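Local coordinates for PAP fimbrial major pilin protein (PDB 2UY6) that polymerizes into the thick right-handed helical rod of the P pilus, which enables bacteria to colonize the epithelium of specific host organs, at residues 53-58 / 130-135; 79-84 / 110-115. The protein carries 2 engineered substitutions. All coordinates share one frame; numbering follows the deposited sequence.

Contact 1: 53-58 / 130-135; sequences DLDIEL and VLHYTA
L54 pairs with Y133 and I56 with L131 as hydrogen-bonded pairs of two neighbouring antiparallel strands, 53-58 and 130-135, whose axes come within 4.4 Å and run at 152° to each other. The I56–L131 pair is bonded both ways, with I56 N 3.0 Å from L131 O. At L54 the ladder is uneven: L54 N donates to Y133 O at 2.8 Å, while the return bond from Y133 N to L54 O is bent and weak. Between these pairs, D55 faces H132 on the more open side of the sheet. H132 ND1 donates to D55 OD1 at 2.7 Å; the oxygen lies close to the imidazole plane, but the ring nitrogen meets it from above the carboxylate, the two planes being 88° apart. E128 takes the other ring nitrogen, NE2, so both ends of the imidazole are held and its rotation is fixed. V130, with CG1 anti to the backbone N (chi1 178°), lays that methyl 3.5 Å from D55 CB. L54, I56, L131 and Y133 lie on the opposite, buried face, where L54 also meets an apolar side chain of another protein chain and L58 CD1 reaches across to L131 CD1 at 3.8 Å. This is the middle of an Ig-like pilin sheet: strand 23-25 borders 52-59, strand 101-106 borders 130-139, and F158 of strand 153-162 covers I56 and L131 from within.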
loop_
_atom_site.group_PDB
_atom_site.type_symbol
_atom_site.label_atom_id
_atom_site.label_comp_id
_atom_site.label_asym_id
_atom_site.label_seq_id
_atom_site.Cartn_x
_atom_site.Cartn_y
_atom_site.Cartn_z
ATOM N N ASP B 53 -9.424 12.101 -25.086
ATOM C CA ASP B 53 -9.621 11.242 -23.937
ATOM C C ASP B 53 -8.339 11.151 -23.119
ATOM O O ASP B 53 -7.300 10.726 -23.619
ATOM C CB ASP B 53 -10.031 9.837 -24.384
ATOM C CG ASP B 53 -11.443 9.784 -24.940
ATOM O OD1 ASP B 53 -11.925 8.665 -25.207
ATOM O OD2 ASP B 53 -12.073 10.849 -25.115
ATOM N N LEU B 54 -8.406 11.577 -21.867
ATOM C CA LEU B 54 -7.260 11.491 -20.992
ATOM C C LEU B 54 -7.688 10.454 -19.949
ATOM O O LEU B 54 -8.332 10.795 -18.958
ATOM C CB LEU B 54 -6.991 12.839 -20.335
ATOM C CG LEU B 54 -5.558 13.075 -19.851
ATOM C CD1 LEU B 54 -5.466 14.423 -19.165
ATOM C CD2 LEU B 54 -5.152 11.995 -18.899
ATOM N N ASP B 55 -7.369 9.185 -20.192
ATOM C CA ASP B 55 -7.741 8.126 -19.258
ATOM C C ASP B 55 -6.573 7.641 -18.406
ATOM O O ASP B 55 -5.485 7.357 -18.908
ATOM C CB ASP B 55 -8.365 6.953 -20.009
ATOM C CG ASP B 55 -9.673 7.326 -20.673
ATOM O OD1 ASP B 55 -10.510 7.992 -20.028
ATOM O OD2 ASP B 55 -9.875 6.952 -21.841
ATOM N N ILE B 56 -6.813 7.560 -17.104
ATOM C CA ILE B 56 -5.797 7.129 -16.159
ATOM C C ILE B 56 -6.241 5.841 -15.481
ATOM O O ILE B 56 -7.234 5.826 -14.757
ATOM C CB ILE B 56 -5.557 8.204 -15.073
ATOM C CG1 ILE B 56 -5.152 9.522 -15.728
ATOM C CG2 ILE B 56 -4.461 7.755 -14.125
ATOM C CD1 ILE B 56 -5.061 10.681 -14.752
ATOM N N GLU B 57 -5.509 4.758 -15.729
ATOM C CA GLU B 57 -5.840 3.476 -15.128
ATOM C C GLU B 57 -5.172 3.305 -13.763
ATOM O O GLU B 57 -3.950 3.403 -13.639
ATOM C CB GLU B 57 -5.441 2.326 -16.067
ATOM C CG GLU B 57 -5.453 0.947 -15.392
ATOM C CD GLU B 57 -5.517 -0.223 -16.373
ATOM O OE1 GLU B 57 -4.803 -0.202 -17.403
ATOM O OE2 GLU B 57 -6.277 -1.177 -16.101
ATOM N N LEU B 58 -5.997 3.074 -12.743
ATOM C CA LEU B 58 -5.529 2.861 -11.375
ATOM C C LEU B 58 -5.266 1.372 -11.193
ATOM O O LEU B 58 -6.190 0.568 -11.268
ATOM C CB LEU B 58 -6.588 3.320 -10.368
ATOM C CG LEU B 58 -6.960 4.799 -10.500
ATOM C CD1 LEU B 58 -8.082 5.181 -9.538
ATOM C CD2 LEU B 58 -5.729 5.626 -10.234
ATOM N N VAL B 130 -10.586 2.935 -14.335
ATOM C CA VAL B 130 -10.031 4.024 -15.123
ATOM C C VAL B 130 -10.788 5.309 -14.845
ATOM O O VAL B 130 -12.023 5.335 -14.895
ATOM C CB VAL B 130 -10.134 3.736 -16.642
ATOM C CG1 VAL B 130 -9.586 4.917 -17.445
ATOM C CG2 VAL B 130 -9.385 2.464 -16.989
ATOM N N LEU B 131 -10.052 6.367 -14.529
ATOM C CA LEU B 131 -10.665 7.668 -14.297
ATOM C C LEU B 131 -10.679 8.297 -15.689
ATOM O O LEU B 131 -9.667 8.263 -16.397
ATOM C CB LEU B 131 -9.817 8.498 -13.333
ATOM C CG LEU B 131 -9.673 7.929 -11.917
ATOM C CD1 LEU B 131 -8.463 8.545 -11.223
ATOM C CD2 LEU B 131 -10.938 8.190 -11.130
ATOM N N HIS B 132 -11.822 8.847 -16.090
ATOM C CA HIS B 132 -11.957 9.442 -17.420
ATOM C C HIS B 132 -12.000 10.965 -17.401
ATOM O O HIS B 132 -12.752 11.563 -16.635
ATOM C CB HIS B 132 -13.234 8.932 -18.104
ATOM C CG HIS B 132 -13.362 7.437 -18.137
ATOM N ND1 HIS B 132 -12.632 6.640 -18.996
ATOM C CD2 HIS B 132 -14.164 6.595 -17.439
ATOM C CE1 HIS B 132 -12.981 5.377 -18.830
ATOM N NE2 HIS B 132 -13.909 5.321 -17.890
ATOM N N TYR B 133 -11.181 11.578 -18.251
ATOM C CA TYR B 133 -11.125 13.032 -18.394
ATOM C C TYR B 133 -11.003 13.341 -19.887
ATOM O O TYR B 133 -10.761 12.448 -20.701
ATOM C CB TYR B 133 -9.892 13.635 -17.706
ATOM C CG TYR B 133 -9.785 13.446 -16.210
ATOM C CD1 TYR B 133 -9.184 12.307 -15.663
ATOM C CD2 TYR B 133 -10.269 14.416 -15.337
ATOM C CE1 TYR B 133 -9.071 12.145 -14.280
ATOM C CE2 TYR B 133 -10.162 14.261 -13.960
ATOM C CZ TYR B 133 -9.566 13.126 -13.439
ATOM O OH TYR B 133 -9.485 12.984 -12.078
ATOM N N THR B 134 -11.184 14.604 -20.245
ATOM C CA THR B 134 -11.017 15.025 -21.632
ATOM C C THR B 134 -10.185 16.290 -21.578
ATOM O O THR B 134 -10.292 17.078 -20.640
ATOM C CB THR B 134 -12.348 15.325 -22.342
ATOM O OG1 THR B 134 -13.245 15.957 -21.428
ATOM C CG2 THR B 134 -12.962 14.054 -22.889
ATOM N N ALA B 135 -9.334 16.473 -22.574
ATOM C CA ALA B 135 -8.480 17.642 -22.606
ATOM C C ALA B 135 -8.568 18.329 -23.952
ATOM O O ALA B 135 -8.568 17.676 -25.001
ATOM C CB ALA B 135 -7.043 17.236 -22.312
#

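Contact 2: 79-84 / 110-115; sequences LAFTGP and KNVVFD
F81 and V112 make the tight half of this contact, inside the Ig-like pilin fold, where the loop after strand 101-106 runs beside strand 77-86. V112 sets CG1 anti to its own N (chi1 166°), which carries that methyl to within 3.4 Å of F81 CD1; the two side chains cross at about a right angle, and CG2 lies farther along the ring, 4.0 Å from F81 CE1. F114 comes in next to V112. F114 CD2 touches F81 CB at 3.7 Å, and V112 CG1 lies over one face of the F114 ring, offset toward the rim, so this one methyl packs against both phenylalanines. V105 of strand 101-106 adds to the apolar cluster by touching V112 and F114.

The backbones fit less closely. G83 N reaches F114 O only through a long, weak hydrogen bond of 3.5 Å. F81 O faces F114 CA in a CA-H...O contact of 3.4 Å and also accepts a weak bond from T82 OG1. V113 and D115 turn their side chains away from strand 79-82 and lean on S90, while OD2 of D115 bonds to S117. Strand 153-162 lies along the other edge of strand 77-86, pairing A80 with N159 and T82 with N157. On the loop side a water accepts from F81 N at 2.8 Å; it also sits near V113 O, at a distance too short to be trusted.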
loop_
_atom_site.group_PDB
_atom_site.type_symbol
_atom_site.label_atom_id
_atom_site.label_comp_id
_atom_site.label_asym_id
_atom_site.label_seq_id
_atom_site.Cartn_x
_atom_site.Cartn_y
_atom_site.Cartn_z
ATOM N N LEU B 79 -7.325 13.769 -4.256
ATOM C CA LEU B 79 -6.815 13.754 -5.616
ATOM C C LEU B 79 -6.704 15.176 -6.157
ATOM O O LEU B 79 -7.607 15.988 -5.963
ATOM C CB LEU B 79 -7.757 12.909 -6.467
ATOM C CG LEU B 79 -7.462 12.694 -7.944
ATOM C CD1 LEU B 79 -8.345 11.571 -8.462
ATOM C CD2 LEU B 79 -7.716 13.977 -8.712
ATOM N N ALA B 80 -5.597 15.489 -6.824
ATOM C CA ALA B 80 -5.416 16.832 -7.365
ATOM C C ALA B 80 -4.389 16.932 -8.491
ATOM O O ALA B 80 -3.432 16.150 -8.563
ATOM C CB ALA B 80 -5.042 17.800 -6.239
ATOM N N PHE B 81 -4.596 17.900 -9.378
ATOM C CA PHE B 81 -3.674 18.113 -10.481
ATOM C C PHE B 81 -2.854 19.358 -10.194
ATOM O O PHE B 81 -3.341 20.315 -9.583
ATOM C CB PHE B 81 -4.416 18.303 -11.798
ATOM C CG PHE B 81 -5.028 17.049 -12.346
ATOM C CD1 PHE B 81 -6.241 16.578 -11.860
ATOM C CD2 PHE B 81 -4.402 16.354 -13.368
ATOM C CE1 PHE B 81 -6.824 15.431 -12.393
ATOM C CE2 PHE B 81 -4.976 15.204 -13.910
ATOM C CZ PHE B 81 -6.190 14.741 -13.422
ATOM N N THR B 82 -1.602 19.344 -10.633
ATOM C CA THR B 82 -0.733 20.484 -10.428
ATOM C C THR B 82 0.158 20.734 -11.629
ATOM O O THR B 82 0.695 19.804 -12.228
ATOM C CB THR B 82 0.126 20.300 -9.157
ATOM O OG1 THR B 82 -0.599 20.810 -8.031
ATOM C CG2 THR B 82 1.458 21.029 -9.278
ATOM N N GLY B 83 0.288 22.009 -11.972
ATOM C CA GLY B 83 1.113 22.422 -13.089
ATOM C C GLY B 83 1.031 23.930 -13.221
ATOM O O GLY B 83 0.141 24.547 -12.633
ATOM N N PRO B 84 1.947 24.561 -13.968
ATOM C CA PRO B 84 1.931 26.017 -14.149
ATOM C C PRO B 84 0.623 26.445 -14.802
ATOM O O PRO B 84 0.159 25.799 -15.747
ATOM C CB PRO B 84 3.125 26.254 -15.055
ATOM C CG PRO B 84 3.162 24.995 -15.877
ATOM C CD PRO B 84 2.971 23.940 -14.824
ATOM N N LYS B 110 -17.132 18.622 -14.346
ATOM C CA LYS B 110 -16.408 19.689 -13.678
ATOM C C LYS B 110 -15.045 19.868 -14.324
ATOM O O LYS B 110 -14.486 18.934 -14.897
ATOM C CB LYS B 110 -16.249 19.372 -12.190
ATOM N N ASN B 111 -14.517 21.079 -14.244
ATOM C CA ASN B 111 -13.207 21.369 -14.800
ATOM C C ASN B 111 -12.151 21.121 -13.740
ATOM O O ASN B 111 -12.405 21.288 -12.548
ATOM C CB ASN B 111 -13.131 22.827 -15.243
ATOM C CG ASN B 111 -13.629 23.033 -16.650
ATOM O OD1 ASN B 111 -14.161 24.089 -16.976
ATOM N ND2 ASN B 111 -13.446 22.028 -17.499
ATOM N N VAL B 112 -10.968 20.714 -14.175
ATOM C CA VAL B 112 -9.874 20.488 -13.250
ATOM C C VAL B 112 -9.151 21.818 -13.066
ATOM O O VAL B 112 -9.148 22.656 -13.963
ATOM C CB VAL B 112 -8.878 19.451 -13.813
ATOM C CG1 VAL B 112 -7.580 19.484 -13.022
ATOM C CG2 VAL B 112 -9.492 18.063 -13.761
ATOM N N VAL B 113 -8.569 22.021 -11.894
ATOM C CA VAL B 113 -7.806 23.228 -11.623
ATOM C C VAL B 113 -6.398 22.754 -11.275
ATOM O O VAL B 113 -6.230 21.686 -10.681
ATOM C CB VAL B 113 -8.405 24.030 -10.450
ATOM C CG1 VAL B 113 -9.665 24.737 -10.905
ATOM C CG2 VAL B 113 -8.729 23.107 -9.298
ATOM N N PHE B 114 -5.390 23.534 -11.649
ATOM C CA PHE B 114 -4.009 23.146 -11.388
ATOM C C PHE B 114 -3.269 24.015 -10.382
ATOM O O PHE B 114 -2.058 23.887 -10.235
ATOM C CB PHE B 114 -3.208 23.132 -12.688
ATOM C CG PHE B 114 -3.834 22.330 -13.780
ATOM C CD1 PHE B 114 -4.844 22.868 -14.563
ATOM C CD2 PHE B 114 -3.415 21.031 -14.029
ATOM C CE1 PHE B 114 -5.428 22.117 -15.585
ATOM C CE2 PHE B 114 -3.993 20.274 -15.046
ATOM C CZ PHE B 114 -4.997 20.816 -15.822
ATOM N N ASP B 115 -3.978 24.907 -9.701
ATOM C CA ASP B 115 -3.334 25.773 -8.719
ATOM C C ASP B 115 -3.157 24.999 -7.423
ATOM O O ASP B 115 -2.811 25.562 -6.384
ATOM C CB ASP B 115 -4.183 27.016 -8.454
ATOM C CG ASP B 115 -5.578 26.677 -7.958
ATOM O OD1 ASP B 115 -6.316 27.610 -7.588
ATOM O OD2 ASP B 115 -5.944 25.483 -7.941
HETATM O O HOH W 1 -6.758 19.735 -9.131
#

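How the contacts relate
Contact 1 is strand pairing within one sheet and contact 2 joins a strand of the other sheet to a loop, yet the two share one hydrophobic core, their centres about 14 Å apart. Y133 of contact 1 is the main bridge: its OH lies 3.6 Å from F81 CE1, the rings meeting edge-to-face, and its CE2 is 3.9 Å from V112 CG2. A second touch joins L131 CD1 to L79 CD1 at 4.1 Å. F158 of strand 153-162 also lines this core, packing on I56 and L131 from contact 1 and on F81 and L79 from contact 2. The chain goes from strand 52-59 through a loop to 77-86, and both halves of contact 2 come before it returns at 130-135.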